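Local coordinates for protein histone deacetylase complex subunit SAP18 (Mus musculus, PDB 4A6Q) that strengthens SIN3-HDAC1-mediated transcriptional repression and serves as an auxiliary component of the splicing-dependent exon junction complex, at residues Val32-Asn37 with Ile135-Pro140; Ile58-Asp63 with Met120-Gln125; Thr85-Ala90 with Gly107-Gly112. One frame throughout, in Å; residues are numbered along the deposited sequence.

Contact 1 of 3, residues Val32-Asn37 with Ile135-Pro140; sequences VFTTNN and IAITPP. With IPA (isopropyl alcohol), chain B.
Ile135 lies beside Thr34 on a shared face of the sheet, where the strand segments 32-35 and 135-138 run parallel, their axes 32° apart. From the Ile135 backbone outward, CB rests 4.2 Å from Thr34 CG2, the two side chains pointing the same way. CG1 stands beside the backbone N (chi1 -50°) and turns toward Val32, passing 4.0 Å from Val32 CG1. The extended end of the chain (chi2 176°) then carries CD1 to 3.6 Å from the same Val32 CG1, an oblique aliphatic meeting.

The backbones are stitched by alternating bonds: Ile135 N gives to Phe33 O at 2.8 Å, Thr35 N to Ile135 O at 3.0 Å, and Ile137 N to Thr35 O at 3.0 Å. Thr35 and Ala136 pair on the reverse face, where Thr35 OG1 lies against Ala136 CA at 3.3 Å, a van der Waals contact; its hydrogen bonds go to Arg39 O and to a water that also donates to Ile137 O. A second water joins Ile137 O to Asn36 O, continuing the link past the last bridge.

Thr34 OG1 faces an isopropyl alcohol molecule, probably from the crystallisation liquor, and shares a 2.8 Å hydrogen bond with its O2. A glycine at Thr34 would probably leave the flank of Ile135 without its methyl neighbour and the alcohol without its hydroxyl mate.

Ile135 and Ile137 both pack against Val73 of helix 66-76 and Phe87 of strand 86-94. Backbone bonds from Val32 to Leu56 and from Ala136 to Asn88 extend the sheet on either side, so this pair forms the parallel centre of the ubiquitin-like beta-grasp, with the helix over its Ile135 face.

Contact 2 of 3, residues Ile58-Asp63 with Met120-Gln125; sequences IYTWMD and MTLQSQ
Met62 and Gln123 meet where the chain leaves strand 56-60 and passes the loop that leads to strand 132-138. One hydrogen bond spans the contact: Gln123 N, at the start of a short 3-10 turn, donates to Met62 O at 2.8 Å, in the carbonyl plane.

The remaining contacts across it are van der Waals. Gln123 CG, set between its backbone N and carbonyl carbon (chi1 65°), folds back to 3.3 Å from Met62 O. The bent chain of Met62, present as selenomethionine, crosses Gln123 obliquely and brings CE to 3.6 Å from Gln123 CA. Leu122 CD1 reaches Trp61 O at 3.8 Å, and Thr121 CG2 comes to 3.5 Å from Asp63 O.

Within 120-125, an ST motif shapes the turn: Ser124 N donates to Thr121 OG1 at 3.0 Å, while Ser124 OG returns a bond to Thr121 O at 2.8 Å.

The polar tips find partners in the N-terminal segment. Gln123 NE2 bonds to Glu17 OE1 and Lys18 O, Thr121 OG1 to Glu17 OE1, and Asp63 makes a salt bridge with Arg22 and a bond to Ile20 N.

With a single backbone bond, the direct join between the turn after strand 56-60 and the loop 120-125 is mostly apolar; Glu17 OE1, shared by Thr121 and Gln123, probably fixes the Gln123 amide and pins the N-terminal residues there.

Contact 3 of 3, residues Thr85-Ala90 with Gly107-Gly112; sequences THFNFA and GSTMSG
The beta hairpin of strands 86-94 and 101-110 forms one side of the ubiquitin-like beta-grasp sheet, and His86 to Phe89 pair here with Gly107 to Met110 at 162°, antiparallel. Phe87 and Thr109 make a hydrogen-bonded pair: Phe87 N gives to Thr109 O at 2.9 Å, almost straight, and Thr109 N returns to Phe87 O at 3.0 Å. Phe89 N reaches Gly107 O at 2.8 Å, and Ser111 N donates to Thr85 O at 2.9 Å just past the strand end.

Phe87, Phe89 and Thr109 share the face toward helix 66-76, where Phe89 and Thr109 touch Thr70. Gly107, opposite Phe89, adds no side chain to that face, and its carbonyl oxygen lies at the edge of the Phe89 ring. On the reverse face, His86 CG stands anti to the backbone N (chi1 -172°), which lays the imidazole back across the hairpin with Thr109 O over one face. Asn88 ND2 lies in the plane of that imidazole at its edge, while Asn88 OD1 is hydrogen-bonded to His40.

Thr109 OG1 touches both phenylalanines. Placed between its own backbone N and carbonyl carbon (chi1 61°), it sits 3.5 Å from Phe87 CB and 4.0 Å from Phe89 CE1, at the edge of that ring.

All three contacts reach one mixed sheet with strand order 2-1-5-3-4, as in ubiquitin. Contact 1 joins its middle strands, 28-35 and 132-138; contact 3 joins 86-94 to the outermost 101-110; contact 2 lies at the end of the other outermost strand, 56-60. Along the chain they are nested, contact 3 within contact 2 and contact 2 within contact 1. Centres of contacts 1 and 3 are about 9 Å apart, bridged by strands 132-138 and 86-94, with Ile135 CD1 packed on Phe89. The centre of contact 2 lies about 19 Å from that of contact 1 and about 16 Å from that of contact 3. Together they join the sheet's first and last strands and reach both margins, within one ubiquitin-like domain.

Contact 1 of 3, residues Val32-Asn37 with Ile135-Pro140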
loop_
_atom_site.group_PDB
_atom_site.type_symbol
_atom_site.label_atom_id
_atom_site.label_comp_id
_atom_site.label_asym_id
_atom_site.label_seq_id
_atom_site.Cartn_x
_atom_site.Cartn_y
_atom_site.Cartn_z
ATOM N N VAL A 32 7.407 -4.622 -2.683
ATOM C CA VAL A 32 6.946 -4.542 -1.292
ATOM C C VAL A 32 8.139 -4.678 -0.369
ATOM O O VAL A 32 8.940 -5.599 -0.511
ATOM C CB VAL A 32 5.987 -5.707 -1.011
ATOM C CG1 VAL A 32 5.490 -5.659 0.431
ATOM C CG2 VAL A 32 4.798 -5.641 -1.972
ATOM N N PHE A 33 8.283 -3.727 0.543
ATOM C CA PHE A 33 9.332 -3.769 1.525
ATOM C C PHE A 33 8.660 -4.017 2.850
ATOM O O PHE A 33 7.517 -3.605 3.034
ATOM C CB PHE A 33 10.088 -2.438 1.509
ATOM C CG PHE A 33 10.741 -2.159 0.169
ATOM C CD1 PHE A 33 10.046 -1.512 -0.838
ATOM C CD2 PHE A 33 12.036 -2.596 -0.090
ATOM C CE1 PHE A 33 10.626 -1.284 -2.068
ATOM C CE2 PHE A 33 12.634 -2.357 -1.315
ATOM C CZ PHE A 33 11.912 -1.727 -2.320
ATOM N N THR A 34 9.353 -4.714 3.728
ATOM C CA THR A 34 8.743 -5.088 5.011
ATOM C C THR A 34 9.702 -4.802 6.160
ATOM O O THR A 34 10.922 -4.788 5.987
ATOM C CB THR A 34 8.296 -6.597 5.073
ATOM O OG1 THR A 34 9.420 -7.460 4.828
ATOM C CG2 THR A 34 7.217 -6.911 4.020
ATOM N N THR A 35 9.132 -4.561 7.339
ATOM C CA THR A 35 9.942 -4.447 8.550
ATOM C C THR A 35 9.388 -5.330 9.647
ATOM O O THR A 35 8.222 -5.735 9.608
ATOM C CB THR A 35 9.984 -3.004 9.120
ATOM O OG1 THR A 35 8.697 -2.678 9.690
ATOM C CG2 THR A 35 10.333 -1.999 8.055
ATOM N N ASN A 36 10.248 -5.611 10.634
ATOM C CA ASN A 36 9.790 -6.265 11.878
ATOM C C ASN A 36 10.263 -5.568 13.148
ATOM O O ASN A 36 10.300 -6.176 14.213
ATOM C CB ASN A 36 10.131 -7.761 11.883
ATOM C CG ASN A 36 11.633 -8.039 11.842
ATOM O OD1 ASN A 36 12.466 -7.133 11.848
ATOM N ND2 ASN A 36 11.980 -9.320 11.803
ATOM N N ASN A 37 10.594 -4.288 13.031
ATOM C CA ASN A 37 11.061 -3.496 14.170
ATOM C C ASN A 37 9.982 -2.639 14.794
ATOM O O ASN A 37 10.240 -1.882 15.734
ATOM C CB ASN A 37 12.252 -2.606 13.769
ATOM C CG ASN A 37 11.872 -1.501 12.802
ATOM O OD1 ASN A 37 10.788 -1.516 12.218
ATOM N ND2 ASN A 37 12.775 -0.520 12.638
ATOM N N ILE A 135 5.389 -2.418 4.420
ATOM C CA ILE A 135 4.516 -3.057 5.408
ATOM C C ILE A 135 5.289 -3.288 6.692
ATOM O O ILE A 135 6.274 -4.011 6.705
ATOM C CB ILE A 135 3.973 -4.409 4.900
ATOM C CG1 ILE A 135 3.383 -4.257 3.501
ATOM C CG2 ILE A 135 2.963 -4.982 5.912
ATOM C CD1 ILE A 135 2.934 -5.604 2.924
ATOM N N ALA A 136 4.845 -2.660 7.775
ATOM C CA ALA A 136 5.457 -2.868 9.069
ATOM C C ALA A 136 4.665 -3.978 9.765
ATOM O O ALA A 136 3.458 -3.827 9.998
ATOM C CB ALA A 136 5.409 -1.579 9.892
ATOM N N ILE A 137 5.325 -5.091 10.060
ATOM C CA ILE A 137 4.627 -6.253 10.627
ATOM C C ILE A 137 4.977 -6.296 12.106
ATOM O O ILE A 137 6.153 -6.205 12.474
ATOM C CB ILE A 137 5.076 -7.540 9.940
ATOM C CG1 ILE A 137 4.860 -7.425 8.425
ATOM C CG2 ILE A 137 4.277 -8.756 10.490
ATOM C CD1 ILE A 137 5.409 -8.612 7.617
ATOM N N THR A 138 3.963 -6.416 12.960
ATOM C CA THR A 138 4.202 -6.483 14.400
ATOM C C THR A 138 3.462 -7.679 14.993
ATOM O O THR A 138 2.470 -8.134 14.456
ATOM C CB THR A 138 3.797 -5.199 15.125
ATOM O OG1 THR A 138 2.454 -4.857 14.791
ATOM C CG2 THR A 138 4.712 -4.023 14.760
ATOM N N PRO A 139 3.985 -8.241 16.085
ATOM C CA PRO A 139 3.372 -9.446 16.647
ATOM C C PRO A 139 2.053 -9.145 17.355
ATOM O O PRO A 139 1.712 -7.975 17.571
ATOM C CB PRO A 139 4.439 -9.943 17.645
ATOM C CG PRO A 139 5.198 -8.742 18.020
ATOM C CD PRO A 139 5.190 -7.825 16.825
ATOM N N PRO A 140 1.292 -10.196 17.699
ATOM C CA PRO A 140 -0.005 -10.054 18.360
ATOM C C PRO A 140 0.043 -9.235 19.629
ATOM O O PRO A 140 1.042 -9.267 20.375
ATOM C CB PRO A 140 -0.363 -11.494 18.713
ATOM C CG PRO A 140 0.304 -12.298 17.643
ATOM C CD PRO A 140 1.582 -11.604 17.357
HETATM C C1 IPA B . 9.351 -9.643 7.658
HETATM C C2 IPA B . 10.742 -9.054 7.869
HETATM C C3 IPA B . 11.764 -9.969 7.203
HETATM O O2 IPA B . 10.828 -7.768 7.280
HETATM O O HOH W 1 7.482 -3.748 12.021
HETATM O O HOH W 2 7.722 -6.455 14.974
#

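Contact 2 of 3, residues Ile58-Asp63 with Met120-Gln125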
loop_
_atom_site.group_PDB
_atom_site.type_symbol
_atom_site.label_atom_id
_atom_site.label_comp_id
_atom_site.label_asym_id
_atom_site.label_seq_id
_atom_site.Cartn_x
_atom_site.Cartn_y
_atom_site.Cartn_z
ATOM N N ILE A 58 5.668 -8.714 -6.490
ATOM C CA ILE A 58 4.374 -9.371 -6.700
ATOM C C ILE A 58 3.766 -8.853 -8.002
ATOM O O ILE A 58 3.892 -7.684 -8.304
ATOM C CB ILE A 58 3.406 -9.019 -5.536
ATOM C CG1 ILE A 58 3.893 -9.697 -4.246
ATOM C CG2 ILE A 58 1.954 -9.392 -5.841
ATOM C CD1 ILE A 58 3.082 -9.274 -3.007
ATOM N N TYR A 59 3.184 -9.753 -8.800
ATOM C CA TYR A 59 2.382 -9.323 -9.937
ATOM C C TYR A 59 0.952 -9.202 -9.449
ATOM O O TYR A 59 0.381 -10.178 -8.922
ATOM C CB TYR A 59 2.408 -10.387 -11.036
ATOM C CG TYR A 59 3.679 -10.477 -11.821
ATOM C CD1 TYR A 59 4.244 -9.352 -12.369
ATOM C CD2 TYR A 59 4.319 -11.696 -11.990
ATOM C CE1 TYR A 59 5.434 -9.436 -13.113
ATOM C CE2 TYR A 59 5.485 -11.793 -12.710
ATOM C CZ TYR A 59 6.030 -10.663 -13.262
ATOM O OH TYR A 59 7.199 -10.765 -13.979
ATOM N N THR A 60 0.328 -8.052 -9.669
ATOM C CA THR A 60 -1.016 -7.823 -9.183
ATOM C C THR A 60 -1.676 -6.763 -10.045
ATOM O O THR A 60 -1.173 -6.438 -11.123
ATOM C CB THR A 60 -1.009 -7.468 -7.666
ATOM O OG1 THR A 60 -2.349 -7.525 -7.129
ATOM C CG2 THR A 60 -0.390 -6.077 -7.404
ATOM N N TRP A 61 -2.794 -6.229 -9.571
ATOM C CA TRP A 61 -3.589 -5.253 -10.311
ATOM C C TRP A 61 -3.993 -4.085 -9.394
ATOM O O TRP A 61 -3.782 -4.148 -8.189
ATOM C CB TRP A 61 -4.835 -5.906 -10.905
ATOM C CG TRP A 61 -4.532 -6.924 -11.971
ATOM C CD1 TRP A 61 -4.489 -6.718 -13.346
ATOM C CD2 TRP A 61 -4.223 -8.301 -11.761
ATOM N NE1 TRP A 61 -4.165 -7.903 -13.976
ATOM C CE2 TRP A 61 -4.000 -8.883 -13.030
ATOM C CE3 TRP A 61 -4.124 -9.111 -10.616
ATOM C CZ2 TRP A 61 -3.684 -10.235 -13.187
ATOM C CZ3 TRP A 61 -3.806 -10.430 -10.773
ATOM C CH2 TRP A 61 -3.582 -10.989 -12.045
HETATM N N MSE A 62 -4.541 -3.012 -9.965
HETATM C CA MSE A 62 -4.882 -1.803 -9.196
HETATM C C MSE A 62 -5.992 -2.019 -8.176
HETATM O O MSE A 62 -6.159 -1.194 -7.288
HETATM C CB MSE A 62 -5.256 -0.644 -10.142
HETATM C CG MSE A 62 -4.117 -0.182 -11.001
HETATM SE SE MSE A 62 -2.804 0.672 -9.885
HETATM C CE MSE A 62 -3.883 2.001 -8.984
ATOM N N ASP A 63 -6.752 -3.100 -8.313
ATOM C CA ASP A 63 -7.796 -3.433 -7.320
ATOM C C ASP A 63 -7.340 -4.465 -6.307
ATOM O O ASP A 63 -8.173 -5.045 -5.580
ATOM C CB ASP A 63 -9.138 -3.804 -8.014
ATOM C CG ASP A 63 -9.079 -5.116 -8.795
ATOM O OD1 ASP A 63 -7.960 -5.658 -9.012
ATOM O OD2 ASP A 63 -10.159 -5.600 -9.198
HETATM N N MSE A 120 -9.615 -2.488 1.325
HETATM C CA MSE A 120 -8.988 -1.309 0.777
HETATM C C MSE A 120 -8.049 -1.651 -0.374
HETATM O O MSE A 120 -7.171 -2.501 -0.248
HETATM C CB MSE A 120 -8.219 -0.565 1.872
HETATM C CG MSE A 120 -7.442 0.614 1.330
HETATM SE SE MSE A 120 -6.465 1.487 2.727
HETATM C CE MSE A 120 -7.945 2.233 3.669
ATOM N N THR A 121 -8.211 -0.949 -1.496
ATOM C CA THR A 121 -7.439 -1.266 -2.686
ATOM C C THR A 121 -6.349 -0.269 -2.966
ATOM O O THR A 121 -6.374 0.892 -2.515
ATOM C CB THR A 121 -8.337 -1.237 -3.937
ATOM O OG1 THR A 121 -8.889 0.058 -4.077
ATOM C CG2 THR A 121 -9.462 -2.267 -3.840
ATOM N N LEU A 122 -5.357 -0.721 -3.730
ATOM C CA LEU A 122 -4.332 0.208 -4.202
ATOM C C LEU A 122 -4.934 1.421 -4.914
ATOM O O LEU A 122 -4.548 2.579 -4.640
ATOM C CB LEU A 122 -3.338 -0.509 -5.116
ATOM C CG LEU A 122 -2.525 -1.647 -4.488
ATOM C CD1 LEU A 122 -1.744 -2.348 -5.592
ATOM C CD2 LEU A 122 -1.568 -1.196 -3.398
ATOM N N GLN A 123 -5.881 1.195 -5.805
ATOM C CA GLN A 123 -6.451 2.327 -6.547
ATOM C C GLN A 123 -7.194 3.346 -5.667
ATOM O O GLN A 123 -7.144 4.560 -5.939
ATOM C CB GLN A 123 -7.306 1.843 -7.719
ATOM C CG GLN A 123 -8.545 1.076 -7.272
ATOM C CD GLN A 123 -9.293 0.418 -8.390
ATOM O OE1 GLN A 123 -8.872 0.473 -9.558
ATOM N NE2 GLN A 123 -10.407 -0.232 -8.047
ATOM N N SER A 124 -7.828 2.868 -4.600
ATOM C CA SER A 124 -8.549 3.764 -3.700
ATOM C C SER A 124 -7.589 4.742 -3.029
ATOM O O SER A 124 -7.989 5.829 -2.601
ATOM C CB SER A 124 -9.357 3.001 -2.643
ATOM O OG SER A 124 -8.534 2.378 -1.670
ATOM N N GLN A 125 -6.320 4.334 -2.934
ATOM C CA GLN A 125 -5.336 5.168 -2.226
ATOM C C GLN A 125 -4.436 5.934 -3.198
ATOM O O GLN A 125 -3.409 6.475 -2.798
ATOM C CB GLN A 125 -4.501 4.302 -1.282
ATOM C CG GLN A 125 -5.334 3.496 -0.325
ATOM C CD GLN A 125 -6.183 4.379 0.541
ATOM O OE1 GLN A 125 -5.642 5.233 1.273
ATOM N NE2 GLN A 125 -7.515 4.219 0.466
#

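Contact 3 of 3, residues Thr85-Ala90 with Gly107-Gly112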
loop_
_atom_site.group_PDB
_atom_site.type_symbol
_atom_site.label_atom_id
_atom_site.label_comp_id
_atom_site.label_asym_id
_atom_site.label_seq_id
_atom_site.Cartn_x
_atom_site.Cartn_y
_atom_site.Cartn_z
ATOM N N THR A 85 -1.385 -11.104 14.359
ATOM C CA THR A 85 -0.260 -10.386 13.766
ATOM C C THR A 85 -0.793 -9.182 13.007
ATOM O O THR A 85 -1.766 -9.292 12.284
ATOM C CB THR A 85 0.523 -11.318 12.814
ATOM O OG1 THR A 85 1.069 -12.400 13.586
ATOM C CG2 THR A 85 1.677 -10.557 12.179
ATOM N N HIS A 86 -0.140 -8.027 13.179
ATOM C CA HIS A 86 -0.632 -6.771 12.634
ATOM C C HIS A 86 0.222 -6.329 11.455
ATOM O O HIS A 86 1.446 -6.374 11.500
ATOM C CB HIS A 86 -0.559 -5.721 13.748
ATOM C CG HIS A 86 -1.195 -4.409 13.422
ATOM N ND1 HIS A 86 -0.502 -3.351 12.868
ATOM C CD2 HIS A 86 -2.444 -3.942 13.675
ATOM C CE1 HIS A 86 -1.314 -2.313 12.739
ATOM N NE2 HIS A 86 -2.491 -2.640 13.238
ATOM N N PHE A 87 -0.456 -5.978 10.369
ATOM C CA PHE A 87 0.223 -5.485 9.169
ATOM C C PHE A 87 -0.148 -4.047 8.894
ATOM O O PHE A 87 -1.309 -3.752 8.604
ATOM C CB PHE A 87 -0.220 -6.335 7.978
ATOM C CG PHE A 87 0.117 -7.794 8.102
ATOM C CD1 PHE A 87 -0.707 -8.654 8.848
ATOM C CD2 PHE A 87 1.238 -8.319 7.460
ATOM C CE1 PHE A 87 -0.403 -10.018 8.938
ATOM C CE2 PHE A 87 1.539 -9.669 7.548
ATOM C CZ PHE A 87 0.723 -10.522 8.302
ATOM N N ASN A 88 0.815 -3.131 9.001
ATOM C CA ASN A 88 0.541 -1.724 8.789
ATOM C C ASN A 88 1.095 -1.296 7.446
ATOM O O ASN A 88 2.291 -1.380 7.215
ATOM C CB ASN A 88 1.228 -0.906 9.887
ATOM C CG ASN A 88 0.746 0.525 9.945
ATOM O OD1 ASN A 88 1.052 1.349 9.080
ATOM N ND2 ASN A 88 0.033 0.847 11.011
ATOM N N PHE A 89 0.211 -0.883 6.545
ATOM C CA PHE A 89 0.626 -0.559 5.161
ATOM C C PHE A 89 0.833 0.940 4.950
ATOM O O PHE A 89 0.009 1.764 5.406
ATOM C CB PHE A 89 -0.474 -0.966 4.174
ATOM C CG PHE A 89 -0.603 -2.441 3.925
ATOM C CD1 PHE A 89 -1.193 -3.276 4.864
ATOM C CD2 PHE A 89 -0.170 -2.984 2.708
ATOM C CE1 PHE A 89 -1.358 -4.651 4.601
ATOM C CE2 PHE A 89 -0.342 -4.361 2.451
ATOM C CZ PHE A 89 -0.919 -5.170 3.398
ATOM N N ALA A 90 1.856 1.277 4.168
ATOM C CA ALA A 90 2.101 2.649 3.761
ATOM C C ALA A 90 2.561 2.658 2.312
ATOM O O ALA A 90 3.197 1.705 1.878
ATOM C CB ALA A 90 3.171 3.284 4.630
ATOM N N GLY A 107 -3.458 2.046 5.869
ATOM C CA GLY A 107 -4.401 1.126 6.516
ATOM C C GLY A 107 -3.711 -0.074 7.087
ATOM O O GLY A 107 -2.502 -0.258 6.937
ATOM N N SER A 108 -4.475 -0.939 7.784
ATOM C CA SER A 108 -3.866 -2.110 8.403
ATOM C C SER A 108 -4.811 -3.287 8.399
ATOM O O SER A 108 -6.029 -3.130 8.248
ATOM C CB SER A 108 -3.420 -1.844 9.845
ATOM O OG SER A 108 -4.525 -1.503 10.644
ATOM N N THR A 109 -4.222 -4.453 8.542
ATOM C CA THR A 109 -4.984 -5.693 8.650
ATOM C C THR A 109 -4.377 -6.534 9.779
ATOM O O THR A 109 -3.301 -6.241 10.298
ATOM C CB THR A 109 -4.904 -6.534 7.384
ATOM O OG1 THR A 109 -3.549 -6.899 7.136
ATOM C CG2 THR A 109 -5.470 -5.828 6.160
HETATM N N MSE A 110 -5.093 -7.594 10.168
HETATM C CA MSE A 110 -4.630 -8.475 11.213
HETATM C C MSE A 110 -4.929 -9.921 10.851
HETATM O O MSE A 110 -6.016 -10.234 10.375
HETATM C CB MSE A 110 -5.336 -8.108 12.505
HETATM C CG MSE A 110 -5.047 -9.044 13.588
HETATM SE SE MSE A 110 -5.776 -8.292 15.159
HETATM C CE MSE A 110 -4.373 -6.972 15.522
ATOM N N SER A 111 -3.952 -10.793 11.058
ATOM C CA SER A 111 -4.132 -12.213 10.780
ATOM C C SER A 111 -5.283 -12.811 11.561
ATOM O O SER A 111 -5.329 -12.684 12.769
ATOM C CB SER A 111 -2.861 -12.976 11.135
ATOM O OG SER A 111 -1.864 -12.690 10.191
ATOM N N GLY A 112 -6.209 -13.460 10.856
ATOM C CA GLY A 112 -7.284 -14.179 11.539
ATOM C C GLY A 112 -8.409 -13.288 12.021
ATOM O O GLY A 112 -9.283 -13.737 12.758
#